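Long-range contact in phosphopantetheine adenylyltransferase (PDB 3DO8), which probably transfers an adenylyl group from ATP to 4'-phosphopantetheine, reversibly, giving dephospho-CoA and pyrophosphate in coenzyme A biosynthesis: residues V3-T8 with I31-T36. Sequence-based numbering, arbitrary orientation.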
loop_
_atom_site.group_PDB
_atom_site.type_symbol
_atom_site.label_atom_id
_atom_site.label_comp_id
_atom_site.label_asym_id
_atom_site.label_seq_id
_atom_site.Cartn_x
_atom_site.Cartn_y
_atom_site.Cartn_z
ATOM N N VAL A 3 -2.173 -11.292 -4.295
ATOM C CA VAL A 3 -2.580 -9.871 -4.420
ATOM C C VAL A 3 -3.558 -9.652 -5.587
ATOM O O VAL A 3 -3.291 -10.101 -6.712
ATOM C CB VAL A 3 -1.365 -8.943 -4.647
ATOM C CG1 VAL A 3 -1.830 -7.484 -4.709
ATOM C CG2 VAL A 3 -0.298 -9.152 -3.588
ATOM N N ALA A 4 -4.670 -8.963 -5.307
ATOM C CA ALA A 4 -5.658 -8.492 -6.276
ATOM C C ALA A 4 -5.482 -7.014 -6.601
ATOM O O ALA A 4 -5.237 -6.230 -5.717
ATOM C CB ALA A 4 -7.030 -8.683 -5.744
ATOM N N LEU A 5 -5.575 -6.691 -7.884
ATOM C CA LEU A 5 -5.545 -5.343 -8.404
ATOM C C LEU A 5 -6.480 -5.339 -9.600
ATOM O O LEU A 5 -6.466 -6.252 -10.374
ATOM C CB LEU A 5 -4.124 -4.996 -8.917
ATOM C CG LEU A 5 -3.930 -3.733 -9.722
ATOM C CD1 LEU A 5 -4.317 -2.495 -8.914
ATOM C CD2 LEU A 5 -2.520 -3.659 -10.171
ATOM N N GLY A 6 -7.253 -4.285 -9.769
ATOM C CA GLY A 6 -8.153 -4.174 -10.905
ATOM C C GLY A 6 -8.235 -2.781 -11.466
ATOM O O GLY A 6 -7.875 -1.820 -10.799
ATOM N N GLY A 7 -8.689 -2.685 -12.709
ATOM C CA GLY A 7 -8.847 -1.394 -13.343
ATOM C C GLY A 7 -9.303 -1.495 -14.781
ATOM O O GLY A 7 -9.458 -2.578 -15.327
ATOM N N THR A 8 -9.542 -0.326 -15.363
ATOM C CA THR A 8 -9.822 -0.187 -16.781
ATOM C C THR A 8 -8.519 0.105 -17.541
ATOM O O THR A 8 -8.332 -0.396 -18.616
ATOM C CB THR A 8 -10.862 0.929 -17.018
ATOM O OG1 THR A 8 -12.104 0.527 -16.462
ATOM C CG2 THR A 8 -11.030 1.200 -18.487
ATOM N N ILE A 31 0.199 -12.378 -8.357
ATOM C CA ILE A 31 -0.772 -11.288 -8.471
ATOM C C ILE A 31 -1.704 -11.646 -9.613
ATOM O O ILE A 31 -1.334 -12.373 -10.540
ATOM C CB ILE A 31 -0.121 -9.937 -8.757
ATOM C CG1 ILE A 31 0.555 -9.881 -10.141
ATOM C CG2 ILE A 31 0.919 -9.603 -7.676
ATOM C CD1 ILE A 31 1.001 -8.479 -10.470
ATOM N N THR A 32 -2.907 -11.117 -9.509
ATOM C CA THR A 32 -3.884 -11.161 -10.576
ATOM C C THR A 32 -4.306 -9.759 -10.845
ATOM O O THR A 32 -4.722 -9.049 -9.907
ATOM C CB THR A 32 -5.098 -12.016 -10.192
ATOM O OG1 THR A 32 -4.645 -13.331 -9.846
ATOM C CG2 THR A 32 -6.044 -12.136 -11.311
ATOM N N ILE A 33 -4.159 -9.333 -12.109
ATOM C CA ILE A 33 -4.599 -8.032 -12.534
ATOM C C ILE A 33 -5.912 -8.190 -13.308
ATOM O O ILE A 33 -5.936 -8.821 -14.368
ATOM C CB ILE A 33 -3.558 -7.300 -13.437
ATOM C CG1 ILE A 33 -2.194 -7.206 -12.727
ATOM C CG2 ILE A 33 -4.096 -5.926 -13.797
ATOM C CD1 ILE A 33 -1.147 -6.433 -13.531
ATOM N N GLY A 34 -6.983 -7.629 -12.765
ATOM C CA GLY A 34 -8.259 -7.608 -13.437
ATOM C C GLY A 34 -8.304 -6.409 -14.354
ATOM O O GLY A 34 -7.932 -5.291 -13.947
ATOM N N VAL A 35 -8.765 -6.638 -15.584
ATOM C CA VAL A 35 -8.994 -5.555 -16.530
ATOM C C VAL A 35 -10.487 -5.584 -16.905
ATOM O O VAL A 35 -11.032 -6.638 -17.279
ATOM C CB VAL A 35 -8.065 -5.721 -17.746
ATOM C CG1 VAL A 35 -8.427 -4.696 -18.840
ATOM C CG2 VAL A 35 -6.590 -5.620 -17.279
ATOM N N THR A 36 -11.148 -4.434 -16.805
ATOM C CA THR A 36 -12.591 -4.371 -17.019
ATOM C C THR A 36 -12.963 -4.769 -18.450
ATOM O O THR A 36 -12.287 -4.405 -19.419
ATOM C CB THR A 36 -13.129 -2.960 -16.738
ATOM O OG1 THR A 36 -12.367 -2.013 -17.480
ATOM C CG2 THR A 36 -13.058 -2.613 -15.250
#
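Val3, Leu5, Ile31, Ile33 and Val35 cover one face of the paired strands 3-7 and 31-36, Ala4 and Thr32 the other; strand 89-92 flanks 3-7 at its outer edge, and strand 71-75 flanks 31-36. The pair belongs to a right-handed beta-alpha-beta crossover in the Rossmann-like nucleotidyltransferase fold, connected by helix 14-27. Branched aliphatic residues suit the first face, because this helix packs on Val3, Leu5 and Ile31 while helix 51-66 covers Ile33 and Val35. A chi1 of 66° puts Ile31 CG1 between the backbone N and the carbonyl carbon and leaves CG2 anti to the carbonyl carbon, 3.9 Å from Val3 CB. On the opposite face the small Ala4 meets Phe87, and the Thr32 hydroxyl hydrogen-bonds to Glu71.

The ladder is parallel: Thr32 N reaches Val3 O, Leu5 N reaches Thr32 O, and Gly34 N lies 2.8 Å from Leu5 O in the carbonyl plane. Gly6 and Gly34, both without side chains, form the closest CA pair, 4.3 Å. Gly34 O also accepts Gly7 N, which stands 32° out of the carbonyl plane. Past Gly7 O, which accepts Thr36 N, Arg54 bonds to the carbonyl oxygens of Thr8 and Thr36. Each threonine brings a hydroxyl on a short side chain, so the two meet at the strand ends, Thr8 OG1 2.7 Å from Thr36 OG1, where either could be the donor.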